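Local coordinates for protein tryptophan--tRNA ligase (Mycoplasma pneumoniae, PDB 2YY5) that probably catalyses the ATP-dependent attachment of L-tryptophan to tRNA(Trp), as a homodimeric class I aminoacyl-tRNA synthetase, at residues Ala7-Gln12 against Ile150-Asn155; Ile11-Lys16 against Val40-Leu45; Gln106-Phe111 against Lys158-Leu163. The protein carries 1 engineered substitution. All blocks are in the same frame, centred on the assembly; numbering follows the deposited sequence.

Contact 1. Residues Ala7-Gln12 against Ile150-Asn155. With WSA (5'-O-[(L-tryptophylamino)sulfonyl]adenosine), chain J.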
loop_
_atom_site.group_PDB
_atom_site.type_symbol
_atom_site.label_atom_id
_atom_site.label_comp_id
_atom_site.label_asym_id
_atom_site.label_seq_id
_atom_site.Cartn_x
_atom_site.Cartn_y
_atom_site.Cartn_z
ATOM N N ALA B 7 -0.144 -20.942 -13.129
ATOM C CA ALA B 7 -0.954 -19.823 -13.666
ATOM C C ALA B 7 -1.647 -18.982 -12.578
ATOM O O ALA B 7 -2.250 -19.522 -11.646
ATOM C CB ALA B 7 -2.020 -20.369 -14.611
ATOM N N LEU B 8 -1.569 -17.661 -12.703
ATOM C CA LEU B 8 -2.200 -16.759 -11.744
ATOM C C LEU B 8 -2.991 -15.674 -12.456
ATOM O O LEU B 8 -2.536 -15.124 -13.467
ATOM C CB LEU B 8 -1.160 -16.075 -10.853
ATOM C CG LEU B 8 -1.853 -15.040 -9.949
ATOM C CD1 LEU B 8 -2.113 -15.659 -8.580
ATOM C CD2 LEU B 8 -1.013 -13.797 -9.821
ATOM N N THR B 9 -4.170 -15.365 -11.929
ATOM C CA THR B 9 -5.003 -14.317 -12.506
ATOM C C THR B 9 -5.992 -13.822 -11.471
ATOM O O THR B 9 -6.403 -14.570 -10.572
ATOM C CB THR B 9 -5.781 -14.789 -13.778
ATOM O OG1 THR B 9 -6.310 -13.641 -14.451
ATOM C CG2 THR B 9 -6.937 -15.723 -13.427
ATOM N N GLY B 10 -6.349 -12.548 -11.587
ATOM C CA GLY B 10 -7.288 -11.961 -10.659
ATOM C C GLY B 10 -8.456 -11.325 -11.381
ATOM O O GLY B 10 -8.300 -10.771 -12.472
ATOM N N ILE B 11 -9.634 -11.414 -10.776
ATOM C CA ILE B 11 -10.833 -10.830 -11.360
ATOM C C ILE B 11 -11.513 -9.942 -10.333
ATOM O O ILE B 11 -11.730 -10.347 -9.189
ATOM C CB ILE B 11 -11.838 -11.913 -11.809
ATOM C CG1 ILE B 11 -11.190 -12.834 -12.851
ATOM C CG2 ILE B 11 -13.080 -11.253 -12.399
ATOM C CD1 ILE B 11 -11.971 -14.110 -13.114
ATOM N N GLN B 12 -11.834 -8.721 -10.747
ATOM C CA GLN B 12 -12.514 -7.772 -9.876
ATOM C C GLN B 12 -13.999 -8.129 -9.885
ATOM O O GLN B 12 -14.558 -8.467 -10.934
ATOM C CB GLN B 12 -12.317 -6.344 -10.396
ATOM C CG GLN B 12 -11.381 -5.485 -9.562
ATOM C CD GLN B 12 -11.169 -4.095 -10.156
ATOM O OE1 GLN B 12 -10.517 -3.939 -11.194
ATOM N NE2 GLN B 12 -11.731 -3.080 -9.502
ATOM N N ILE B 150 2.638 -18.125 -16.210
ATOM C CA ILE B 150 1.804 -17.295 -17.054
ATOM C C ILE B 150 0.724 -16.563 -16.261
ATOM O O ILE B 150 0.415 -16.907 -15.117
ATOM C CB ILE B 150 1.146 -18.109 -18.220
ATOM C CG1 ILE B 150 -0.041 -18.947 -17.726
ATOM C CG2 ILE B 150 2.203 -18.968 -18.895
ATOM C CD1 ILE B 150 0.325 -20.052 -16.821
ATOM N N VAL B 151 0.175 -15.527 -16.878
ATOM C CA VAL B 151 -0.863 -14.728 -16.268
ATOM C C VAL B 151 -1.919 -14.552 -17.342
ATOM O O VAL B 151 -1.798 -13.687 -18.207
ATOM C CB VAL B 151 -0.320 -13.344 -15.830
ATOM C CG1 VAL B 151 -1.433 -12.501 -15.238
ATOM C CG2 VAL B 151 0.784 -13.525 -14.812
ATOM N N PRO B 152 -2.956 -15.403 -17.323
ATOM C CA PRO B 152 -4.013 -15.296 -18.334
ATOM C C PRO B 152 -4.942 -14.105 -18.120
ATOM O O PRO B 152 -5.659 -14.027 -17.109
ATOM C CB PRO B 152 -4.718 -16.650 -18.241
ATOM C CG PRO B 152 -4.476 -17.084 -16.838
ATOM C CD PRO B 152 -3.053 -16.674 -16.581
ATOM N N VAL B 153 -4.924 -13.184 -19.083
ATOM C CA VAL B 153 -5.733 -11.974 -19.002
ATOM C C VAL B 153 -6.182 -11.459 -20.359
ATOM O O VAL B 153 -5.761 -11.960 -21.401
ATOM C CB VAL B 153 -4.942 -10.837 -18.338
ATOM C CG1 VAL B 153 -4.818 -11.070 -16.856
ATOM C CG2 VAL B 153 -3.564 -10.761 -18.967
ATOM N N GLY B 154 -7.029 -10.433 -20.328
ATOM C CA GLY B 154 -7.518 -9.827 -21.550
ATOM C C GLY B 154 -6.470 -8.881 -22.108
ATOM O O GLY B 154 -5.518 -8.509 -21.415
ATOM N N ASN B 155 -6.649 -8.494 -23.365
ATOM C CA ASN B 155 -5.724 -7.603 -24.037
ATOM C C ASN B 155 -5.431 -6.350 -23.229
ATOM O O ASN B 155 -4.278 -5.973 -23.065
ATOM C CB ASN B 155 -6.286 -7.196 -25.391
ATOM C CG ASN B 155 -5.327 -6.335 -26.177
ATOM O OD1 ASN B 155 -4.292 -6.806 -26.638
ATOM N ND2 ASN B 155 -5.660 -5.061 -26.320
HETATM C CD2 WSA J . -5.344 -9.003 -11.975
HETATM C CE3 WSA J . -5.452 -9.840 -13.080
HETATM C CZ3 WSA J . -4.441 -10.752 -13.351
HETATM C CH2 WSA J . -3.326 -10.825 -12.519
HETATM C CZ2 WSA J . -3.220 -9.987 -11.416
HETATM C CE2 WSA J . -4.233 -9.074 -11.146
HETATM N N11 WSA J . -4.406 -8.184 -10.171
HETATM C CD1 WSA J . -5.567 -7.560 -10.342
HETATM C CG WSA J . -6.174 -8.030 -11.431
HETATM C CB WSA J . -7.535 -7.588 -11.963
HETATM C CA WSA J . -7.420 -6.971 -13.359
HETATM N NH3 WSA J . -6.504 -5.823 -13.340
HETATM C C WSA J . -8.809 -6.513 -13.811
HETATM O O WSA J . -9.292 -5.476 -13.369
HETATM N NS WSA J . -9.448 -7.285 -14.684
HETATM S S WSA J . -11.050 -6.979 -14.643
HETATM O O1S WSA J . -11.591 -7.253 -13.271
HETATM O O2S WSA J . -11.309 -5.540 -14.978
HETATM O "O5'" WSA J . -11.646 -7.853 -15.608
HETATM C "C5'" WSA J . -11.366 -9.254 -15.522
HETATM C "C4'" WSA J . -10.736 -9.853 -16.784
HETATM O "O4'" WSA J . -11.586 -9.603 -17.918
HETATM C "C3'" WSA J . -9.363 -9.270 -17.129
HETATM O "O3'" WSA J . -8.510 -10.307 -17.623
HETATM C "C2'" WSA J . -9.709 -8.304 -18.262
HETATM O "O2'" WSA J . -8.567 -8.121 -19.104
HETATM C "C1'" WSA J . -10.740 -9.163 -18.991
HETATM N N9 WSA J . -11.524 -8.327 -19.932
HETATM C C8 WSA J . -12.154 -7.201 -19.607
HETATM N N7 WSA J . -12.810 -6.732 -20.665
HETATM C C5 WSA J . -12.595 -7.571 -21.677
HETATM C C4 WSA J . -11.767 -8.582 -21.210
HETATM N N3 WSA J . -11.396 -9.563 -22.050
HETATM C C2 WSA J . -11.815 -9.570 -23.305
HETATM N N1 WSA J . -12.606 -8.624 -23.777
HETATM C C6 WSA J . -13.016 -7.613 -22.995
HETATM N N6 WSA J . -13.826 -6.668 -23.471
#
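At the centre of the Rossmann fold of this class I synthetase, Ala7 and Leu8 of the strand 6-11 meet Ile150 and Val151 of the strand 150-152, joining the two halves of the parallel nucleotide-binding sheet. The junction is short. One backbone bridge pairs Ala7 with Ile150, and it rests on the bond from Leu8 N to Ile150 O, 3.2 Å long. Beside it, the CA of Val151 offers its hydrogen to Leu8 O at 3.3 Å. With the two strand directions 35° apart, regular pairing soon ends, and a side chain carries the next link: OG1 of Thr9 donates to Pro152 O at 2.8 Å. Because OG1 stands opposite the backbone N about CA-CB (chi1 -166°), it reaches across to that carbonyl, while the Thr9 CB lies near the proline CG. Apolar contact fills the start of the pair, where the CD1 end of Ile150 turns in to the CB of Ala7.

Farther along, the strand ends part around the bound tryptophanyl-adenylate analogue, as is usual for ligands at the carboxyl-terminal edge of such a sheet. Its indole enters beside Gly10, which has no side chain to stand in the way. Val153 CG1 comes to within 3.5 Å of indole atom CZ3, and CG1 of Val151 touches the neighbouring CH2 at 3.7 Å. Asp142, predicted to bind tryptophan, also hydrogen-bonds to the analogue. Main-chain N-H groups from both segments grip its sulfamate and ribose. Gln12 N donates to sulfamate oxygen O1S at 2.9 Å, and on the other segment Gly154 N serves both ribose hydroxyl oxygens, with a bond of 3.1 Å to O3' and a weak, more bent one to O2'.

Contact 2. Residues Ile11-Lys16 against Val40-Leu45. With WSA (5'-O-[(L-tryptophylamino)sulfonyl]adenosine), chain J.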
loop_
_atom_site.group_PDB
_atom_site.type_symbol
_atom_site.label_atom_id
_atom_site.label_comp_id
_atom_site.label_asym_id
_atom_site.label_seq_id
_atom_site.Cartn_x
_atom_site.Cartn_y
_atom_site.Cartn_z
ATOM N N ILE B 11 -9.634 -11.414 -10.776
ATOM C CA ILE B 11 -10.833 -10.830 -11.360
ATOM C C ILE B 11 -11.513 -9.942 -10.333
ATOM O O ILE B 11 -11.730 -10.347 -9.189
ATOM C CB ILE B 11 -11.838 -11.913 -11.809
ATOM C CG1 ILE B 11 -11.190 -12.834 -12.851
ATOM C CG2 ILE B 11 -13.080 -11.253 -12.399
ATOM C CD1 ILE B 11 -11.971 -14.110 -13.114
ATOM N N GLN B 12 -11.834 -8.721 -10.747
ATOM C CA GLN B 12 -12.514 -7.772 -9.876
ATOM C C GLN B 12 -13.999 -8.129 -9.885
ATOM O O GLN B 12 -14.558 -8.467 -10.934
ATOM C CB GLN B 12 -12.317 -6.344 -10.396
ATOM C CG GLN B 12 -11.381 -5.485 -9.562
ATOM C CD GLN B 12 -11.169 -4.095 -10.156
ATOM O OE1 GLN B 12 -10.517 -3.939 -11.194
ATOM N NE2 GLN B 12 -11.731 -3.080 -9.502
ATOM N N ALA B 13 -14.639 -8.074 -8.721
ATOM C CA ALA B 13 -16.060 -8.391 -8.640
ATOM C C ALA B 13 -16.867 -7.149 -9.009
ATOM O O ALA B 13 -16.411 -6.021 -8.814
ATOM C CB ALA B 13 -16.426 -8.869 -7.232
ATOM N N SER B 14 -18.069 -7.371 -9.537
ATOM C CA SER B 14 -18.940 -6.289 -9.953
ATOM C C SER B 14 -20.234 -6.826 -10.552
ATOM O O SER B 14 -20.222 -7.786 -11.331
ATOM C CB SER B 14 -18.229 -5.422 -10.996
ATOM O OG SER B 14 -19.136 -4.536 -11.622
ATOM N N GLY B 15 -21.350 -6.197 -10.196
ATOM C CA GLY B 15 -22.631 -6.618 -10.731
ATOM C C GLY B 15 -22.621 -6.377 -12.222
ATOM O O GLY B 15 -23.573 -6.694 -12.926
ATOM N N LYS B 16 -21.519 -5.812 -12.698
ATOM C CA LYS B 16 -21.346 -5.501 -14.108
ATOM C C LYS B 16 -20.505 -6.536 -14.835
ATOM O O LYS B 16 -20.033 -6.281 -15.945
ATOM C CB LYS B 16 -20.694 -4.128 -14.276
ATOM C CG LYS B 16 -21.584 -3.082 -14.928
ATOM C CD LYS B 16 -22.284 -2.179 -13.916
ATOM C CE LYS B 16 -22.983 -1.031 -14.643
ATOM N NZ LYS B 16 -23.370 0.096 -13.760
ATOM N N VAL B 40 -6.477 -18.361 -8.754
ATOM C CA VAL B 40 -7.454 -17.364 -9.153
ATOM C C VAL B 40 -7.992 -16.655 -7.910
ATOM O O VAL B 40 -8.288 -17.298 -6.898
ATOM C CB VAL B 40 -8.625 -18.021 -9.900
ATOM C CG1 VAL B 40 -9.599 -16.954 -10.401
ATOM C CG2 VAL B 40 -8.088 -18.838 -11.038
ATOM N N PHE B 41 -8.127 -15.337 -7.976
ATOM C CA PHE B 41 -8.638 -14.609 -6.826
ATOM C C PHE B 41 -9.573 -13.456 -7.180
ATOM O O PHE B 41 -9.546 -12.915 -8.294
ATOM C CB PHE B 41 -7.479 -14.077 -5.959
ATOM C CG PHE B 41 -6.617 -13.052 -6.649
ATOM C CD1 PHE B 41 -5.564 -13.443 -7.477
ATOM C CD2 PHE B 41 -6.869 -11.691 -6.486
ATOM C CE1 PHE B 41 -4.773 -12.495 -8.136
ATOM C CE2 PHE B 41 -6.086 -10.731 -7.138
ATOM C CZ PHE B 41 -5.036 -11.135 -7.964
ATOM N N VAL B 42 -10.408 -13.104 -6.212
ATOM C CA VAL B 42 -11.349 -12.010 -6.342
ATOM C C VAL B 42 -10.537 -10.806 -5.884
ATOM O O VAL B 42 -10.231 -10.669 -4.706
ATOM C CB VAL B 42 -12.554 -12.227 -5.405
ATOM C CG1 VAL B 42 -13.492 -11.016 -5.444
ATOM C CG2 VAL B 42 -13.282 -13.496 -5.810
ATOM N N ALA B 43 -10.179 -9.942 -6.823
ATOM C CA ALA B 43 -9.359 -8.780 -6.515
ATOM C C ALA B 43 -10.105 -7.596 -5.862
ATOM O O ALA B 43 -10.182 -6.505 -6.430
ATOM C CB ALA B 43 -8.647 -8.333 -7.787
ATOM N N ASP B 44 -10.619 -7.813 -4.655
ATOM C CA ASP B 44 -11.368 -6.780 -3.938
ATOM C C ASP B 44 -10.533 -5.609 -3.415
ATOM O O ASP B 44 -11.085 -4.627 -2.926
ATOM C CB ASP B 44 -12.156 -7.400 -2.782
ATOM C CG ASP B 44 -11.272 -8.159 -1.803
ATOM O OD1 ASP B 44 -11.720 -8.355 -0.655
ATOM O OD2 ASP B 44 -10.146 -8.571 -2.175
ATOM N N LEU B 45 -9.212 -5.712 -3.506
ATOM C CA LEU B 45 -8.339 -4.625 -3.069
ATOM C C LEU B 45 -8.225 -3.623 -4.219
ATOM O O LEU B 45 -7.854 -2.469 -4.019
ATOM C CB LEU B 45 -6.957 -5.164 -2.674
ATOM C CG LEU B 45 -6.951 -6.064 -1.428
ATOM C CD1 LEU B 45 -5.549 -6.551 -1.162
ATOM C CD2 LEU B 45 -7.482 -5.305 -0.217
HETATM C CD2 WSA J . -5.344 -9.003 -11.975
HETATM C CE3 WSA J . -5.452 -9.840 -13.080
HETATM C CZ3 WSA J . -4.441 -10.752 -13.351
HETATM C CH2 WSA J . -3.326 -10.825 -12.519
HETATM C CZ2 WSA J . -3.220 -9.987 -11.416
HETATM C CE2 WSA J . -4.233 -9.074 -11.146
HETATM N N11 WSA J . -4.406 -8.184 -10.171
HETATM C CD1 WSA J . -5.567 -7.560 -10.342
HETATM C CG WSA J . -6.174 -8.030 -11.431
HETATM C CB WSA J . -7.535 -7.588 -11.963
HETATM C CA WSA J . -7.420 -6.971 -13.359
HETATM N NH3 WSA J . -6.504 -5.823 -13.340
HETATM C C WSA J . -8.809 -6.513 -13.811
HETATM O O WSA J . -9.292 -5.476 -13.369
HETATM N NS WSA J . -9.448 -7.285 -14.684
HETATM S S WSA J . -11.050 -6.979 -14.643
HETATM O O1S WSA J . -11.591 -7.253 -13.271
HETATM O O2S WSA J . -11.309 -5.540 -14.978
HETATM O "O5'" WSA J . -11.646 -7.853 -15.608
HETATM C "C5'" WSA J . -11.366 -9.254 -15.522
HETATM C "C4'" WSA J . -10.736 -9.853 -16.784
HETATM O "O4'" WSA J . -11.586 -9.603 -17.918
HETATM C "C3'" WSA J . -9.363 -9.270 -17.129
HETATM O "O3'" WSA J . -8.510 -10.307 -17.623
HETATM C "C2'" WSA J . -9.709 -8.304 -18.262
HETATM O "O2'" WSA J . -8.567 -8.121 -19.104
HETATM C "C1'" WSA J . -10.740 -9.163 -18.991
HETATM N N9 WSA J . -11.524 -8.327 -19.932
HETATM C C8 WSA J . -12.154 -7.201 -19.607
HETATM N N7 WSA J . -12.810 -6.732 -20.665
HETATM C C5 WSA J . -12.595 -7.571 -21.677
HETATM C C4 WSA J . -11.767 -8.582 -21.210
HETATM N N3 WSA J . -11.396 -9.563 -22.050
HETATM C C2 WSA J . -11.815 -9.570 -23.305
HETATM N N1 WSA J . -12.606 -8.624 -23.777
HETATM C C6 WSA J . -13.016 -7.613 -22.995
HETATM N N6 WSA J . -13.826 -6.668 -23.471
#
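The ring of Phe41, whose own carbonyl is bonded to Ile11, presents an edge to the bound analogue: its CZ lies 3.7 Å from the indole nitrogen N11, which sits near the plane of the phenyl ring. The Phe81 ring on the neighbouring strand meets it too, their planes inclined at about 30°. With CG lodged between the backbone N and the carbonyl carbon (chi1 65°), the side chain leaves its strand away from Ile11, yet its far end returns beside the ligand.

The backbones form the parallel pairing of strands 6-11 and 37-42 in the Rossmann sheet, running into the predicted 'HIGH' region, which begins at Ala13. Ile11 uses both of its main-chain polar groups on the segment 40-45. Its N donates to Phe41 O at 2.9 Å, almost in line with the carbonyl. Its O accepts from Ala43 N, also at 2.9 Å, but this donor stands well above the carbonyl plane, where the strand gives way to an inverse gamma turn centred on Ala43.

Beyond Ile11, the CG of Gln12 rests 3.5 Å from Ala43 O, and the methyl of Ala13 touches CG1 of Val42. Since the peptide leading into Gln12 is fixed through the carbonyl of Ile11, the Gln12 N-H is held ready for the sulfamate, consistent with a role in binding the phosphate of the natural adenylate.

Contact 3. Residues Gln106-Phe111 against Lys158-Leu163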
loop_
_atom_site.group_PDB
_atom_site.type_symbol
_atom_site.label_atom_id
_atom_site.label_comp_id
_atom_site.label_asym_id
_atom_site.label_seq_id
_atom_site.Cartn_x
_atom_site.Cartn_y
_atom_site.Cartn_z
ATOM N N GLN B 106 2.191 7.151 -14.104
ATOM C CA GLN B 106 1.386 8.201 -14.732
ATOM C C GLN B 106 1.181 8.041 -16.233
ATOM O O GLN B 106 0.218 8.564 -16.789
ATOM C CB GLN B 106 2.003 9.560 -14.438
ATOM C CG GLN B 106 1.855 9.956 -12.992
ATOM C CD GLN B 106 2.533 11.264 -12.672
ATOM O OE1 GLN B 106 2.215 11.906 -11.667
ATOM N NE2 GLN B 106 3.483 11.669 -13.515
ATOM N N ARG B 107 2.090 7.327 -16.890
ATOM C CA ARG B 107 1.975 7.103 -18.326
ATOM C C ARG B 107 1.054 5.921 -18.637
ATOM O O ARG B 107 0.728 5.682 -19.802
ATOM C CB ARG B 107 3.353 6.856 -18.961
ATOM C CG ARG B 107 4.196 8.106 -19.203
ATOM C CD ARG B 107 4.846 8.583 -17.923
ATOM N NE ARG B 107 5.761 9.710 -18.103
ATOM C CZ ARG B 107 5.388 10.985 -18.180
ATOM N NH1 ARG B 107 6.302 11.934 -18.342
ATOM N NH2 ARG B 107 4.105 11.319 -18.091
ATOM N N MET B 108 0.638 5.179 -17.608
ATOM C CA MET B 108 -0.252 4.035 -17.821
ATOM C C MET B 108 -1.516 4.524 -18.527
ATOM O O MET B 108 -2.161 5.476 -18.088
ATOM C CB MET B 108 -0.619 3.370 -16.491
ATOM C CG MET B 108 0.534 2.679 -15.772
ATOM S SD MET B 108 1.056 1.113 -16.517
ATOM C CE MET B 108 2.514 1.635 -17.426
ATOM N N THR B 109 -1.863 3.874 -19.630
ATOM C CA THR B 109 -3.037 4.270 -20.394
ATOM C C THR B 109 -4.310 4.147 -19.576
ATOM O O THR B 109 -5.200 4.988 -19.671
ATOM C CB THR B 109 -3.181 3.429 -21.690
ATOM O OG1 THR B 109 -3.366 2.048 -21.354
ATOM C CG2 THR B 109 -1.934 3.572 -22.555
ATOM N N GLN B 110 -4.398 3.102 -18.767
ATOM C CA GLN B 110 -5.580 2.894 -17.951
ATOM C C GLN B 110 -5.749 4.030 -16.949
ATOM O O GLN B 110 -6.866 4.402 -16.606
ATOM C CB GLN B 110 -5.479 1.571 -17.207
ATOM C CG GLN B 110 -6.770 0.794 -17.172
ATOM C CD GLN B 110 -7.005 0.014 -18.445
ATOM O OE1 GLN B 110 -6.096 -0.640 -18.957
ATOM N NE2 GLN B 110 -8.232 0.063 -18.957
ATOM N N PHE B 111 -4.637 4.578 -16.474
ATOM C CA PHE B 111 -4.693 5.676 -15.514
ATOM C C PHE B 111 -5.173 6.954 -16.178
ATOM O O PHE B 111 -5.984 7.685 -15.617
ATOM C CB PHE B 111 -3.322 5.933 -14.897
ATOM C CG PHE B 111 -3.281 7.148 -14.023
ATOM C CD1 PHE B 111 -4.086 7.235 -12.891
ATOM C CD2 PHE B 111 -2.452 8.212 -14.335
ATOM C CE1 PHE B 111 -4.065 8.367 -12.086
ATOM C CE2 PHE B 111 -2.425 9.351 -13.533
ATOM C CZ PHE B 111 -3.231 9.428 -12.407
ATOM N N LYS B 158 -2.295 -5.762 -20.912
ATOM C CA LYS B 158 -0.918 -5.876 -21.393
ATOM C C LYS B 158 0.094 -4.934 -20.745
ATOM O O LYS B 158 1.174 -5.374 -20.346
ATOM C CB LYS B 158 -0.854 -5.698 -22.913
ATOM C CG LYS B 158 0.580 -5.671 -23.452
ATOM C CD LYS B 158 0.643 -5.590 -24.969
ATOM C CE LYS B 158 0.420 -6.948 -25.604
ATOM N NZ LYS B 158 -0.828 -7.582 -25.097
ATOM N N GLN B 159 -0.233 -3.648 -20.659
ATOM C CA GLN B 159 0.683 -2.682 -20.052
ATOM C C GLN B 159 1.039 -3.102 -18.631
ATOM O O GLN B 159 2.186 -2.961 -18.199
ATOM C CB GLN B 159 0.065 -1.282 -19.995
ATOM C CG GLN B 159 0.477 -0.329 -21.102
ATOM C CD GLN B 159 0.389 1.132 -20.664
ATOM O OE1 GLN B 159 -0.621 1.573 -20.107
ATOM N NE2 GLN B 159 1.452 1.886 -20.913
ATOM N N HIS B 160 0.042 -3.603 -17.909
ATOM C CA HIS B 160 0.237 -4.034 -16.534
ATOM C C HIS B 160 1.237 -5.176 -16.453
ATOM O O HIS B 160 2.101 -5.187 -15.573
ATOM C CB HIS B 160 -1.106 -4.431 -15.928
ATOM C CG HIS B 160 -2.026 -3.269 -15.724
ATOM N ND1 HIS B 160 -3.398 -3.392 -15.746
ATOM C CD2 HIS B 160 -1.766 -1.962 -15.481
ATOM C CE1 HIS B 160 -3.945 -2.208 -15.526
ATOM N NE2 HIS B 160 -2.976 -1.322 -15.362
ATOM N N LEU B 161 1.135 -6.133 -17.372
ATOM C CA LEU B 161 2.076 -7.240 -17.375
ATOM C C LEU B 161 3.490 -6.733 -17.667
ATOM O O LEU B 161 4.465 -7.222 -17.104
ATOM C CB LEU B 161 1.654 -8.304 -18.389
ATOM C CG LEU B 161 1.026 -9.527 -17.707
ATOM C CD1 LEU B 161 2.042 -10.139 -16.768
ATOM C CD2 LEU B 161 -0.230 -9.136 -16.925
ATOM N N GLU B 162 3.595 -5.734 -18.531
ATOM C CA GLU B 162 4.887 -5.155 -18.859
ATOM C C GLU B 162 5.474 -4.434 -17.640
ATOM O O GLU B 162 6.651 -4.620 -17.327
ATOM C CB GLU B 162 4.745 -4.181 -20.033
ATOM C CG GLU B 162 4.094 -4.806 -21.264
ATOM C CD GLU B 162 3.894 -3.816 -22.411
ATOM O OE1 GLU B 162 3.322 -2.723 -22.185
ATOM O OE2 GLU B 162 4.300 -4.138 -23.546
ATOM N N LEU B 163 4.659 -3.629 -16.949
ATOM C CA LEU B 163 5.118 -2.892 -15.761
ATOM C C LEU B 163 5.597 -3.902 -14.724
ATOM O O LEU B 163 6.599 -3.694 -14.034
ATOM C CB LEU B 163 3.974 -2.065 -15.153
ATOM C CG LEU B 163 4.272 -0.788 -14.343
ATOM C CD1 LEU B 163 3.212 -0.622 -13.250
ATOM C CD2 LEU B 163 5.653 -0.850 -13.719
#
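Gln159 reaches across from the first turn of the helix 158-175 to Thr109 and Met108, and its amide oxygen carries the polar part of the contact. Thr109 N donates to Gln159 OE1 at 2.7 Å; the bond is fairly straight at the hydrogen (163°) and arrives in the amide plane, on a lone pair. The hydroxyl of the same threonine gives OE1 a second, longer bond, with OG1 at 3.1 Å and well above that plane. A chi1 of 62° swings OG1 between the backbone N and the carbonyl carbon, which brings the hydroxyl round to the side where Gln159 arrives. The glutamine chain is stretched out beyond CG, and the two donors on one residue restrict how its amide can turn.

Met108 occupies the N-cap position of the helix 109-115, so OE1 takes up a main-chain N-H of that helix's first turn; the positive end of the helix dipole may strengthen the hold. The partner helix, 158-175, is the crossover of a beta-alpha-beta unit that links the parallel strands 150-152 and 183-185 of the Rossmann fold.

Alongside the amide, the side chain of Met108 is folded at both chi2 and chi3 and runs past Gln159 in the opposite sense. Its CE approaches Gln159 NE2 at 3.7 Å. The bend leaves SD 4.3 Å from Leu163 CD1, on the next turn of the helix, and equally close to CD2 of His160, whose ring it meets obliquely. Gln110 reaches the same imidazole through its CB, 4.2 Å from His160 NE2. The other ring nitrogen, His160 ND1, is hydrogen-bonded to Gln157 OE1, an oxygen that also bonds to the tryptophanyl-adenylate analogue, which makes His160 a second-shell residue of the active site.

How the contacts relate
Contacts 1 and 2 are buried at the heart of the Rossmann sheet and share Ile11, the last residue of strand 6-11, and Gln12 just after it. They flank that strand: contact 2 pairs it with 37-42 and contact 1 with 150-152, and both touch the bound analogue. Their bonds are mostly main-chain, with Thr9 in contact 1 the exception. Contact 3, partly buried and more peripheral, joins helices and relies on the side chain of Gln159. It meets contact 1 through Leu161, whose CD2 packs on Val151 and Val153, strand 150-152 leading along the chain to helix 158-175. Contacts 2 and 3 do not touch, their nearest atoms lying about 8 Å apart.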